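O-succinylbenzoate synthase (Thermosynechococcus elongatus BP-1, PDB 3H7V) catalyses the magnesium-dependent dehydration of 2-succinyl-6-hydroxy-2,4-cyclohexadiene-1-carboxylate to 2-succinylbenzoate, a step on the way to phylloquinone. Local coordinates at residues G238-K243 with Q264-S269; Y192-L197 with A215-E220; G129-K134 with G159-L164; G38-G43 with A312-W317. One frame throughout, in Å; residues are numbered along the deposited sequence.

Contact 1: residues G238-K243 with Q264-S269; sequences GFFVIK and QRLVFS
Q264 meets the ring of F239 at its edge: the backbone O of Q264 lies 3.5 Å from F239 CE1, near the ring plane, where aromatic C-H groups are slightly positive. R265 takes a face of the same ring. Its chain bends at chi2 (-54°), laying CD over the ring as a CH-pi contact, 4.0 Å from CD to the F239 centroid. The guanidinium follows as a cation-pi partner, R265 CZ standing 4.8 Å from that centroid; arginine, part aliphatic and part cationic, suits this half-exposed spot. If F239 were an alanine, R265 would probably lose the surface its side chain lies on, and a gap would open beside V267 CG2. The O of R265 accepts F240 N at 2.9 Å, starting the parallel pairing of strands 239-242 and 266-268 in the enolase-superfamily barrel. L266 shares a face with F240 and I242, and its CD2 touches F240 CB and I242 CG1, a fit for a branched apolar end. V267, on the other face with V241, gives its N to F240 O at 3.1 Å, while its O receives I242 N at 2.8 Å. F268 sets CD1 against I242 CB, its ring also meeting W288. S269 ends the walk: its N reaches I242 O at 2.9 Å, and a water bridges I242 O and S269 O. These bonds fix the backbone leading into K243, the predicted proton acceptor, whose NZ bonds V241 O and forms a salt bridge with D219; the pairing thus probably steadies where that amine sits beside the metal site.

Contact 2: residues Y192-L197 with A215-E220; sequences YVEQPL and AIALDE. With MG (magnesium ion), chain B.
Q195 crosses E220 at a slant, its CB 3.3 Å from E220 OE1, and CG comes marginally nearer the same oxygen. The chain then bends at chi2 (71°), which brings the amide round to the backbone beyond strand 216-218. There Q195 OE1 accepts D219 N at 2.9 Å in a nearly straight bond (169°), while NE2 turns to its own segment and donates to L197 O at 2.8 Å. Glutamine suits the place because one flat amide both accepts and donates. The two strands belong to a beta-alpha-beta unit, strand 190-194, helix 202-211 and strand 216-218, of the enolase-superfamily barrel, and their C-terminal ends carry the metal. E194 OE2 binds magnesium at 1.9 Å and D219 OD2 at 2.0 Å, the carboxylates turned almost perpendicular (87°); D165 supplies the third protein ligand. E220 is second shell, its OE1 and OE2 each accepting a hydrogen bond from a metal-bound water. D219 OD1 pairs with K243. Toward the N-terminal ends of the strands, A217 is small enough for its CB to sit over one face of the Y192 ring, 3.6 Å from the centroid, and the hydroxyl of that tyrosine donates to E194 OE1 at 3.2 Å.

Contact 3: residues G129-K134 with G159-L164; sequences GQTTFK and GAKLRL
R163 N donates to F133 O at 2.7 Å, the shortest of the three backbone bonds between these parallel strands. They are the outer members of a beta-alpha-beta unit, strand 132-136, helix 142-155 and strand 161-165, in the barrel domain. F133 N in turn reaches K161 O at 2.9 Å. On the face carrying T132, K134 and R163, the arginine chain is extended from CG to NE and lays one guanidinium face against the T132 methyl, with R163 NE 3.6 Å from T132 CG2. Its nitrogens are engaged beyond this pair, NE in a salt bridge with E191 and NH2 on A293 O. A leucine replacing R163 would probably leave the E191 carboxylate without its mate and the A293 carbonyl without a donor. K134 packs its CG on R163 CB at 3.9 Å, then bends at chi3 (72°) so that NZ can reach the magnesium ligand D165. The other face is apolar: F133 CB touches L162 CD1 at 3.9 Å, and the L162 side chain packs on L149, L152 and L153 of helix 142-155, as suits a leucine between sheet and helix. At the N-terminal ends of the strands a water binds T132 OG1 at 2.9 Å and, weakly, K161 NZ.

Contact 4: residues G38-G43 with A312-W317; sequences GQVGYG and AYERLW
Y42 and Y313 lie with their rings nearly parallel, planes 24° apart, but slid so far past each other that they barely overlap, the centroids being 5.2 Å apart. What covers a face of Y42 is the Y313 CB, 3.3 Å from Y42 CE2, while Y313 CD2 lies 3.4 Å from Y42 CD2. The two side chains run in opposite directions, one leaving strand 40-45, the other helix 310-318. A second helix residue, W317, one turn beyond Y313, brings its CB within 3.9 Å of Y42 CE1. Y42 is put among them by its first torsion (chi1 -73°), CG standing anti to the carbonyl carbon; a large flat residue suits the span between strand and helix. E314 comes to the far end of the ring at about a right angle, its carboxylate plane turned 76° from the ring. Y42 OH sits implausibly close to the carboxylate carbon of E314 in the model, so how the two groups meet is doubtful. V40 adds its methyl CG2, 4.0 Å from E314 OE1. R32 stands by both polar ends, in a weak hydrogen bond to Y42 OH and a long, weak ion pair with E314 OE1. Strand 40-45 is an outer strand of the N-terminal antiparallel sheet, so the contact fastens the C-terminal helix to the capping domain found across the enolase superfamily. Its chemistry is mainly apolar and aromatic packing, with a polar end where the charge of E314 is probably balanced in part by R32.

How the contacts relate
Following the chain from the N terminus, contact 4 opens first, at 38-43 in the N-terminal sheet, and closes last, at 312-317 in the C-terminal helix, so its loop encloses the other three. Within it, contacts 3, 2 and 1 close in series, and none cross. Each pairs two neighbouring strands of the barrel sheet, and the seams between them are tied too: L164 of contact 3 bonds to Y192 and E194 of contact 2, and L218 of contact 2 to V241 of contact 1. V267 of contact 1 also packs on R163 of contact 3. Contact 4 touches none of them, its nearest atoms lying about 14 Å from contact 1, and joins the two ends of the chain.

Contact 1: residues G238-K243 with Q264-S269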
loop_
_atom_site.group_PDB
_atom_site.type_symbol
_atom_site.label_atom_id
_atom_site.label_comp_id
_atom_site.label_asym_id
_atom_site.label_seq_id
_atom_site.Cartn_x
_atom_site.Cartn_y
_atom_site.Cartn_z
ATOM N N GLY A 238 14.401 -9.640 -1.077
ATOM C CA GLY A 238 13.182 -9.708 -0.289
ATOM C C GLY A 238 11.888 -9.302 -0.964
ATOM O O GLY A 238 11.739 -9.389 -2.184
ATOM N N PHE A 239 10.934 -8.877 -0.144
ATOM C CA PHE A 239 9.624 -8.463 -0.619
ATOM C C PHE A 239 9.531 -6.960 -0.849
ATOM O O PHE A 239 10.304 -6.180 -0.288
ATOM C CB PHE A 239 8.555 -8.883 0.397
ATOM C CG PHE A 239 8.371 -10.368 0.502
ATOM C CD1 PHE A 239 7.478 -11.035 -0.330
ATOM C CD2 PHE A 239 9.117 -11.107 1.413
ATOM C CE1 PHE A 239 7.330 -12.421 -0.257
ATOM C CE2 PHE A 239 8.978 -12.494 1.495
ATOM C CZ PHE A 239 8.080 -13.152 0.656
ATOM N N PHE A 240 8.572 -6.578 -1.687
ATOM C CA PHE A 240 8.300 -5.179 -2.011
ATOM C C PHE A 240 6.844 -4.933 -1.649
ATOM O O PHE A 240 5.966 -5.635 -2.146
ATOM C CB PHE A 240 8.430 -4.918 -3.515
ATOM C CG PHE A 240 9.820 -5.068 -4.058
ATOM C CD1 PHE A 240 10.677 -3.976 -4.126
ATOM C CD2 PHE A 240 10.258 -6.294 -4.545
ATOM C CE1 PHE A 240 11.956 -4.102 -4.679
ATOM C CE2 PHE A 240 11.533 -6.432 -5.098
ATOM C CZ PHE A 240 12.379 -5.335 -5.165
ATOM N N VAL A 241 6.584 -3.961 -0.784
ATOM C CA VAL A 241 5.211 -3.630 -0.426
ATOM C C VAL A 241 4.813 -2.522 -1.400
ATOM O O VAL A 241 5.304 -1.396 -1.321
ATOM C CB VAL A 241 5.111 -3.135 1.031
ATOM C CG1 VAL A 241 3.693 -2.650 1.328
ATOM C CG2 VAL A 241 5.484 -4.280 1.981
ATOM N N ILE A 242 3.941 -2.862 -2.342
ATOM C CA ILE A 242 3.508 -1.911 -3.357
ATOM C C ILE A 242 2.230 -1.161 -2.992
ATOM O O ILE A 242 1.193 -1.777 -2.750
ATOM C CB ILE A 242 3.251 -2.629 -4.713
ATOM C CG1 ILE A 242 4.506 -3.395 -5.167
ATOM C CG2 ILE A 242 2.820 -1.608 -5.773
ATOM C CD1 ILE A 242 5.731 -2.523 -5.437
ATOM N N LYS A 243 2.310 0.167 -2.948
ATOM C CA LYS A 243 1.134 0.996 -2.693
ATOM C C LYS A 243 0.783 1.494 -4.087
ATOM O O LYS A 243 1.276 2.529 -4.532
ATOM C CB LYS A 243 1.470 2.175 -1.778
ATOM C CG LYS A 243 1.535 1.821 -0.292
ATOM C CD LYS A 243 2.766 0.981 0.056
ATOM C CE LYS A 243 4.054 1.758 -0.189
ATOM N NZ LYS A 243 5.265 0.955 0.172
ATOM N N GLN A 264 6.046 -13.163 -7.053
ATOM C CA GLN A 264 5.914 -13.780 -5.740
ATOM C C GLN A 264 6.448 -12.898 -4.616
ATOM O O GLN A 264 6.108 -13.100 -3.455
ATOM C CB GLN A 264 6.619 -15.143 -5.745
ATOM C CG GLN A 264 6.408 -15.998 -4.498
ATOM C CD GLN A 264 7.351 -15.641 -3.368
ATOM O OE1 GLN A 264 8.450 -15.140 -3.600
ATOM N NE2 GLN A 264 6.935 -15.920 -2.137
ATOM N N ARG A 265 7.270 -11.910 -4.958
ATOM C CA ARG A 265 7.830 -11.025 -3.943
ATOM C C ARG A 265 7.015 -9.760 -3.694
ATOM O O ARG A 265 7.453 -8.875 -2.960
ATOM C CB ARG A 265 9.260 -10.627 -4.316
ATOM C CG ARG A 265 10.281 -11.752 -4.213
ATOM C CD ARG A 265 10.274 -12.407 -2.839
ATOM N NE ARG A 265 11.532 -13.097 -2.568
ATOM C CZ ARG A 265 11.662 -14.139 -1.752
ATOM N NH1 ARG A 265 10.604 -14.629 -1.118
ATOM N NH2 ARG A 265 12.854 -14.693 -1.569
ATOM N N LEU A 266 5.836 -9.666 -4.294
ATOM C CA LEU A 266 5.004 -8.485 -4.112
ATOM C C LEU A 266 3.888 -8.659 -3.094
ATOM O O LEU A 266 3.287 -9.730 -2.979
ATOM C CB LEU A 266 4.360 -8.070 -5.436
ATOM C CG LEU A 266 5.257 -7.782 -6.637
ATOM C CD1 LEU A 266 4.395 -7.278 -7.786
ATOM C CD2 LEU A 266 6.305 -6.742 -6.267
ATOM N N VAL A 267 3.624 -7.581 -2.365
ATOM C CA VAL A 267 2.541 -7.521 -1.391
ATOM C C VAL A 267 1.879 -6.185 -1.707
ATOM O O VAL A 267 2.532 -5.144 -1.666
ATOM C CB VAL A 267 3.051 -7.502 0.061
ATOM C CG1 VAL A 267 1.871 -7.378 1.024
ATOM C CG2 VAL A 267 3.830 -8.778 0.356
ATOM N N PHE A 268 0.595 -6.216 -2.051
ATOM C CA PHE A 268 -0.128 -4.993 -2.384
ATOM C C PHE A 268 -0.791 -4.425 -1.143
ATOM O O PHE A 268 -1.566 -5.108 -0.477
ATOM C CB PHE A 268 -1.165 -5.291 -3.468
ATOM C CG PHE A 268 -0.558 -5.645 -4.799
ATOM C CD1 PHE A 268 -0.179 -4.651 -5.693
ATOM C CD2 PHE A 268 -0.316 -6.973 -5.136
ATOM C CE1 PHE A 268 0.436 -4.973 -6.904
ATOM C CE2 PHE A 268 0.299 -7.305 -6.343
ATOM C CZ PHE A 268 0.676 -6.303 -7.229
ATOM N N SER A 269 -0.482 -3.169 -0.829
ATOM C CA SER A 269 -1.030 -2.555 0.367
ATOM C C SER A 269 -1.694 -1.205 0.163
ATOM O O SER A 269 -1.556 -0.572 -0.882
ATOM C CB SER A 269 0.070 -2.445 1.424
ATOM O OG SER A 269 0.539 -3.740 1.769
HETATM O O HOH W 1 -1.612 -1.468 -3.583
#

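Contact 2: residues Y192-L197 with A215-E220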
loop_
_atom_site.group_PDB
_atom_site.type_symbol
_atom_site.label_atom_id
_atom_site.label_comp_id
_atom_site.label_asym_id
_atom_site.label_seq_id
_atom_site.Cartn_x
_atom_site.Cartn_y
_atom_site.Cartn_z
ATOM N N TYR A 192 7.659 -12.280 7.051
ATOM C CA TYR A 192 8.757 -11.339 6.852
ATOM C C TYR A 192 8.755 -10.230 7.882
ATOM O O TYR A 192 7.795 -10.070 8.639
ATOM C CB TYR A 192 8.711 -10.713 5.445
ATOM C CG TYR A 192 7.462 -9.912 5.089
ATOM C CD1 TYR A 192 6.608 -10.341 4.072
ATOM C CD2 TYR A 192 7.172 -8.696 5.720
ATOM C CE1 TYR A 192 5.500 -9.580 3.683
ATOM C CE2 TYR A 192 6.065 -7.929 5.340
ATOM C CZ TYR A 192 5.238 -8.377 4.319
ATOM O OH TYR A 192 4.167 -7.608 3.920
ATOM N N VAL A 193 9.852 -9.485 7.923
ATOM C CA VAL A 193 9.967 -8.341 8.812
ATOM C C VAL A 193 9.908 -7.155 7.859
ATOM O O VAL A 193 10.708 -7.056 6.932
ATOM C CB VAL A 193 11.306 -8.318 9.578
ATOM C CG1 VAL A 193 11.437 -7.008 10.334
ATOM C CG2 VAL A 193 11.361 -9.480 10.556
ATOM N N GLU A 194 8.941 -6.272 8.077
ATOM C CA GLU A 194 8.755 -5.111 7.217
ATOM C C GLU A 194 9.563 -3.907 7.698
ATOM O O GLU A 194 9.476 -3.519 8.861
ATOM C CB GLU A 194 7.261 -4.758 7.159
ATOM C CG GLU A 194 6.832 -3.910 5.958
ATOM C CD GLU A 194 5.317 -3.860 5.785
ATOM O OE1 GLU A 194 4.711 -4.895 5.435
ATOM O OE2 GLU A 194 4.727 -2.785 6.000
ATOM N N GLN A 195 10.356 -3.343 6.790
ATOM C CA GLN A 195 11.184 -2.159 7.045
ATOM C C GLN A 195 11.895 -2.153 8.405
ATOM O O GLN A 195 11.605 -1.327 9.269
ATOM C CB GLN A 195 10.320 -0.898 6.908
ATOM C CG GLN A 195 11.085 0.389 6.615
ATOM C CD GLN A 195 11.643 0.436 5.202
ATOM O OE1 GLN A 195 10.941 0.137 4.233
ATOM N NE2 GLN A 195 12.909 0.827 5.077
ATOM N N PRO A 196 12.860 -3.065 8.605
ATOM C CA PRO A 196 13.561 -3.088 9.895
ATOM C C PRO A 196 14.357 -1.817 10.184
ATOM O O PRO A 196 14.474 -1.399 11.336
ATOM C CB PRO A 196 14.451 -4.330 9.784
ATOM C CG PRO A 196 14.687 -4.453 8.295
ATOM C CD PRO A 196 13.317 -4.159 7.734
ATOM N N LEU A 197 14.890 -1.197 9.136
ATOM C CA LEU A 197 15.683 0.025 9.283
ATOM C C LEU A 197 15.079 1.157 8.464
ATOM O O LEU A 197 14.310 0.917 7.533
ATOM C CB LEU A 197 17.115 -0.219 8.795
ATOM C CG LEU A 197 17.919 -1.335 9.467
ATOM C CD1 LEU A 197 19.221 -1.548 8.708
ATOM C CD2 LEU A 197 18.194 -0.973 10.916
ATOM N N ALA A 215 12.913 -13.424 5.902
ATOM C CA ALA A 215 12.707 -12.496 4.795
ATOM C C ALA A 215 12.452 -11.071 5.263
ATOM O O ALA A 215 11.907 -10.847 6.341
ATOM C CB ALA A 215 11.545 -12.969 3.927
ATOM N N ILE A 216 12.845 -10.110 4.433
ATOM C CA ILE A 216 12.654 -8.701 4.744
ATOM C C ILE A 216 11.828 -8.040 3.645
ATOM O O ILE A 216 11.975 -8.365 2.463
ATOM C CB ILE A 216 14.014 -7.972 4.869
ATOM C CG1 ILE A 216 14.851 -8.638 5.965
ATOM C CG2 ILE A 216 13.800 -6.491 5.176
ATOM C CD1 ILE A 216 16.210 -7.990 6.183
ATOM N N ALA A 217 10.953 -7.120 4.039
ATOM C CA ALA A 217 10.115 -6.409 3.085
ATOM C C ALA A 217 10.359 -4.909 3.146
ATOM O O ALA A 217 10.513 -4.335 4.225
ATOM C CB ALA A 217 8.633 -6.692 3.353
ATOM N N LEU A 218 10.394 -4.278 1.979
ATOM C CA LEU A 218 10.577 -2.837 1.907
ATOM C C LEU A 218 9.193 -2.208 1.811
ATOM O O LEU A 218 8.339 -2.682 1.059
ATOM C CB LEU A 218 11.390 -2.462 0.669
ATOM C CG LEU A 218 12.822 -2.990 0.649
ATOM C CD1 LEU A 218 13.445 -2.668 -0.694
ATOM C CD2 LEU A 218 13.625 -2.376 1.786
ATOM N N ASP A 219 8.969 -1.147 2.576
ATOM C CA ASP A 219 7.679 -0.457 2.555
ATOM C C ASP A 219 7.974 1.028 2.406
ATOM O O ASP A 219 7.842 1.585 1.317
ATOM C CB ASP A 219 6.910 -0.742 3.852
ATOM C CG ASP A 219 5.536 -0.082 3.884
ATOM O OD1 ASP A 219 5.128 0.513 2.867
ATOM O OD2 ASP A 219 4.862 -0.162 4.935
ATOM N N GLU A 220 8.401 1.658 3.494
ATOM C CA GLU A 220 8.738 3.077 3.468
ATOM C C GLU A 220 9.799 3.362 2.399
ATOM O O GLU A 220 9.838 4.459 1.817
ATOM C CB GLU A 220 9.248 3.526 4.843
ATOM C CG GLU A 220 8.155 3.763 5.884
ATOM C CD GLU A 220 7.676 2.504 6.590
ATOM O OE1 GLU A 220 8.063 1.386 6.193
ATOM O OE2 GLU A 220 6.891 2.640 7.558
HETATM MG MG MG B . 4.776 -1.023 6.785
HETATM O O HOH W 2 6.829 -0.860 7.119
HETATM O O HOH W 3 4.629 0.896 7.639
HETATM O O HOH W 4 2.617 -0.941 6.805
#

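Contact 3: residues G129-K134 with G159-L164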
loop_
_atom_site.group_PDB
_atom_site.type_symbol
_atom_site.label_atom_id
_atom_site.label_comp_id
_atom_site.label_asym_id
_atom_site.label_seq_id
_atom_site.Cartn_x
_atom_site.Cartn_y
_atom_site.Cartn_z
ATOM N N GLY A 129 -12.089 -15.233 9.011
ATOM C CA GLY A 129 -11.386 -15.718 7.838
ATOM C C GLY A 129 -10.017 -15.155 7.514
ATOM O O GLY A 129 -9.423 -15.539 6.505
ATOM N N GLN A 130 -9.507 -14.250 8.342
ATOM C CA GLN A 130 -8.189 -13.672 8.088
ATOM C C GLN A 130 -7.104 -14.550 8.698
ATOM O O GLN A 130 -7.143 -14.853 9.887
ATOM C CB GLN A 130 -8.125 -12.252 8.651
ATOM C CG GLN A 130 -9.000 -11.274 7.873
ATOM C CD GLN A 130 -8.975 -9.872 8.446
ATOM O OE1 GLN A 130 -9.640 -9.582 9.441
ATOM N NE2 GLN A 130 -8.194 -8.994 7.824
ATOM N N THR A 131 -6.135 -14.953 7.881
ATOM C CA THR A 131 -5.069 -15.829 8.352
ATOM C C THR A 131 -3.664 -15.240 8.322
ATOM O O THR A 131 -2.705 -15.899 8.714
ATOM C CB THR A 131 -5.078 -17.162 7.574
ATOM O OG1 THR A 131 -4.964 -16.903 6.171
ATOM C CG2 THR A 131 -6.372 -17.919 7.845
ATOM N N THR A 132 -3.541 -14.004 7.846
ATOM C CA THR A 132 -2.248 -13.331 7.821
ATOM C C THR A 132 -2.400 -12.110 8.713
ATOM O O THR A 132 -3.422 -11.425 8.657
ATOM C CB THR A 132 -1.854 -12.877 6.407
ATOM O OG1 THR A 132 -1.686 -14.024 5.565
ATOM C CG2 THR A 132 -0.544 -12.098 6.445
ATOM N N PHE A 133 -1.390 -11.858 9.540
ATOM C CA PHE A 133 -1.406 -10.733 10.474
ATOM C C PHE A 133 -0.126 -9.929 10.380
ATOM O O PHE A 133 0.897 -10.435 9.928
ATOM C CB PHE A 133 -1.520 -11.250 11.910
ATOM C CG PHE A 133 -2.714 -12.110 12.145
ATOM C CD1 PHE A 133 -3.897 -11.561 12.632
ATOM C CD2 PHE A 133 -2.676 -13.464 11.834
ATOM C CE1 PHE A 133 -5.031 -12.355 12.805
ATOM C CE2 PHE A 133 -3.800 -14.265 12.001
ATOM C CZ PHE A 133 -4.982 -13.710 12.489
ATOM N N LYS A 134 -0.191 -8.670 10.799
ATOM C CA LYS A 134 0.993 -7.821 10.825
ATOM C C LYS A 134 0.992 -7.124 12.175
ATOM O O LYS A 134 0.062 -6.394 12.514
ATOM C CB LYS A 134 1.006 -6.784 9.692
ATOM C CG LYS A 134 2.321 -5.984 9.659
ATOM C CD LYS A 134 2.576 -5.295 8.313
ATOM C CE LYS A 134 1.651 -4.115 8.076
ATOM N NZ LYS A 134 1.910 -2.987 9.013
ATOM N N GLY A 159 -1.389 -22.756 10.370
ATOM C CA GLY A 159 -1.713 -22.092 9.119
ATOM C C GLY A 159 -1.608 -20.580 9.178
ATOM O O GLY A 159 -1.675 -19.907 8.148
ATOM N N ALA A 160 -1.454 -20.033 10.380
ATOM C CA ALA A 160 -1.332 -18.587 10.528
ATOM C C ALA A 160 -0.018 -18.096 9.931
ATOM O O ALA A 160 0.989 -18.812 9.931
ATOM C CB ALA A 160 -1.409 -18.197 12.012
ATOM N N LYS A 161 -0.043 -16.875 9.410
ATOM C CA LYS A 161 1.136 -16.243 8.826
ATOM C C LYS A 161 1.281 -14.905 9.534
ATOM O O LYS A 161 0.303 -14.184 9.707
ATOM C CB LYS A 161 0.945 -16.050 7.320
ATOM C CG LYS A 161 0.908 -17.367 6.550
ATOM C CD LYS A 161 0.684 -17.170 5.054
ATOM C CE LYS A 161 -0.756 -16.782 4.741
ATOM N NZ LYS A 161 -1.045 -16.831 3.274
ATOM N N LEU A 162 2.501 -14.572 9.944
ATOM C CA LEU A 162 2.720 -13.333 10.675
ATOM C C LEU A 162 3.812 -12.444 10.105
ATOM O O LEU A 162 4.910 -12.909 9.796
ATOM C CB LEU A 162 3.059 -13.660 12.133
ATOM C CG LEU A 162 3.387 -12.489 13.065
ATOM C CD1 LEU A 162 2.149 -11.628 13.269
ATOM C CD2 LEU A 162 3.879 -13.038 14.402
ATOM N N ARG A 163 3.495 -11.161 9.971
ATOM C CA ARG A 163 4.446 -10.167 9.487
ATOM C C ARG A 163 4.761 -9.272 10.673
ATOM O O ARG A 163 3.901 -9.036 11.520
ATOM C CB ARG A 163 3.824 -9.309 8.381
ATOM C CG ARG A 163 3.436 -10.092 7.146
ATOM C CD ARG A 163 2.511 -9.298 6.246
ATOM N NE ARG A 163 2.136 -10.090 5.082
ATOM C CZ ARG A 163 1.236 -9.727 4.175
ATOM N NH1 ARG A 163 0.597 -8.568 4.282
ATOM N NH2 ARG A 163 0.968 -10.544 3.161
ATOM N N LEU A 164 5.992 -8.785 10.742
ATOM C CA LEU A 164 6.385 -7.883 11.818
ATOM C C LEU A 164 6.741 -6.570 11.144
ATOM O O LEU A 164 7.507 -6.556 10.182
ATOM C CB LEU A 164 7.605 -8.425 12.565
ATOM C CG LEU A 164 7.485 -9.823 13.179
ATOM C CD1 LEU A 164 8.771 -10.144 13.933
ATOM C CD2 LEU A 164 6.289 -9.885 14.123
HETATM O O HOH W 5 -0.068 -13.756 3.166
#

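Contact 4: residues G38-G43 with A312-W317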
loop_
_atom_site.group_PDB
_atom_site.type_symbol
_atom_site.label_atom_id
_atom_site.label_comp_id
_atom_site.label_asym_id
_atom_site.label_seq_id
_atom_site.Cartn_x
_atom_site.Cartn_y
_atom_site.Cartn_z
ATOM N N GLY A 38 -21.604 9.978 -23.386
ATOM C CA GLY A 38 -22.067 9.980 -22.013
ATOM C C GLY A 38 -21.456 8.896 -21.141
ATOM O O GLY A 38 -21.860 8.737 -19.988
ATOM N N GLN A 39 -20.505 8.138 -21.679
ATOM C CA GLN A 39 -19.857 7.097 -20.883
ATOM C C GLN A 39 -18.937 7.826 -19.919
ATOM O O GLN A 39 -18.318 8.820 -20.285
ATOM C CB GLN A 39 -19.044 6.150 -21.762
ATOM C CG GLN A 39 -19.860 5.471 -22.844
ATOM C CD GLN A 39 -19.204 4.212 -23.359
ATOM O OE1 GLN A 39 -19.500 3.106 -22.898
ATOM N NE2 GLN A 39 -18.294 4.370 -24.311
ATOM N N VAL A 40 -18.840 7.326 -18.694
ATOM C CA VAL A 40 -18.028 7.985 -17.683
ATOM C C VAL A 40 -16.907 7.125 -17.111
ATOM O O VAL A 40 -16.970 5.898 -17.131
ATOM C CB VAL A 40 -18.929 8.475 -16.526
ATOM C CG1 VAL A 40 -18.092 9.099 -15.421
ATOM C CG2 VAL A 40 -19.937 9.490 -17.056
ATOM N N GLY A 41 -15.877 7.799 -16.610
ATOM C CA GLY A 41 -14.747 7.121 -15.998
ATOM C C GLY A 41 -14.375 7.903 -14.751
ATOM O O GLY A 41 -14.661 9.095 -14.674
ATOM N N TYR A 42 -13.745 7.246 -13.779
ATOM C CA TYR A 42 -13.356 7.911 -12.532
ATOM C C TYR A 42 -11.963 7.482 -12.091
ATOM O O TYR A 42 -11.557 6.347 -12.325
ATOM C CB TYR A 42 -14.344 7.558 -11.419
ATOM C CG TYR A 42 -15.693 8.223 -11.534
ATOM C CD1 TYR A 42 -15.889 9.520 -11.064
ATOM C CD2 TYR A 42 -16.776 7.552 -12.095
ATOM C CE1 TYR A 42 -17.138 10.133 -11.146
ATOM C CE2 TYR A 42 -18.027 8.153 -12.183
ATOM C CZ TYR A 42 -18.199 9.443 -11.706
ATOM O OH TYR A 42 -19.436 10.044 -11.786
ATOM N N GLY A 43 -11.245 8.396 -11.444
ATOM C CA GLY A 43 -9.908 8.090 -10.960
ATOM C C GLY A 43 -9.655 8.849 -9.674
ATOM O O GLY A 43 -10.386 9.790 -9.359
ATOM N N ALA A 312 -22.964 4.439 -7.812
ATOM C CA ALA A 312 -22.234 4.570 -6.554
ATOM C C ALA A 312 -21.129 5.607 -6.737
ATOM O O ALA A 312 -20.848 6.398 -5.832
ATOM C CB ALA A 312 -21.640 3.229 -6.144
ATOM N N TYR A 313 -20.500 5.593 -7.911
ATOM C CA TYR A 313 -19.448 6.555 -8.219
ATOM C C TYR A 313 -20.088 7.934 -8.336
ATOM O O TYR A 313 -19.598 8.907 -7.768
ATOM C CB TYR A 313 -18.765 6.233 -9.550
ATOM C CG TYR A 313 -17.784 5.080 -9.533
ATOM C CD1 TYR A 313 -18.225 3.760 -9.574
ATOM C CD2 TYR A 313 -16.408 5.314 -9.517
ATOM C CE1 TYR A 313 -17.321 2.702 -9.605
ATOM C CE2 TYR A 313 -15.497 4.268 -9.545
ATOM C CZ TYR A 313 -15.960 2.962 -9.591
ATOM O OH TYR A 313 -15.066 1.919 -9.626
ATOM N N GLU A 314 -21.181 8.008 -9.091
ATOM C CA GLU A 314 -21.887 9.270 -9.287
ATOM C C GLU A 314 -22.277 9.906 -7.960
ATOM O O GLU A 314 -22.123 11.113 -7.779
ATOM C CB GLU A 314 -23.136 9.056 -10.143
ATOM C CG GLU A 314 -22.837 8.674 -11.585
ATOM C CD GLU A 314 -22.106 9.769 -12.347
ATOM O OE1 GLU A 314 -21.718 9.528 -13.507
ATOM O OE2 GLU A 314 -21.919 10.874 -11.793
ATOM N N ARG A 315 -22.777 9.095 -7.034
ATOM C CA ARG A 315 -23.177 9.602 -5.726
ATOM C C ARG A 315 -21.991 10.189 -4.973
ATOM O O ARG A 315 -22.081 11.277 -4.405
ATOM C CB ARG A 315 -23.825 8.495 -4.888
ATOM C CG ARG A 315 -25.225 8.112 -5.351
ATOM C CD ARG A 315 -25.990 7.356 -4.268
ATOM N NE ARG A 315 -25.485 6.003 -4.046
ATOM C CZ ARG A 315 -25.586 5.013 -4.927
ATOM N NH1 ARG A 315 -25.097 3.814 -4.638
ATOM N NH2 ARG A 315 -26.175 5.218 -6.098
ATOM N N LEU A 316 -20.876 9.466 -4.972
ATOM C CA LEU A 316 -19.672 9.922 -4.292
ATOM C C LEU A 316 -19.222 11.263 -4.872
ATOM O O LEU A 316 -18.852 12.178 -4.137
ATOM C CB LEU A 316 -18.563 8.877 -4.450
ATOM C CG LEU A 316 -17.271 9.083 -3.660
ATOM C CD1 LEU A 316 -17.580 9.151 -2.170
ATOM C CD2 LEU A 316 -16.316 7.936 -3.953
ATOM N N TRP A 317 -19.271 11.370 -6.197
ATOM C CA TRP A 317 -18.872 12.587 -6.898
ATOM C C TRP A 317 -19.796 13.772 -6.618
ATOM O O TRP A 317 -19.335 14.876 -6.328
ATOM C CB TRP A 317 -18.816 12.310 -8.408
ATOM C CG TRP A 317 -18.580 13.521 -9.260
ATOM C CD1 TRP A 317 -19.528 14.298 -9.866
ATOM C CD2 TRP A 317 -17.314 14.099 -9.595
ATOM N NE1 TRP A 317 -18.929 15.323 -10.561
ATOM C CE2 TRP A 317 -17.570 15.224 -10.410
ATOM C CE3 TRP A 317 -15.985 13.774 -9.285
ATOM C CZ2 TRP A 317 -16.545 16.027 -10.921
ATOM C CZ3 TRP A 317 -14.967 14.573 -9.796
ATOM C CH2 TRP A 317 -15.254 15.687 -10.605
#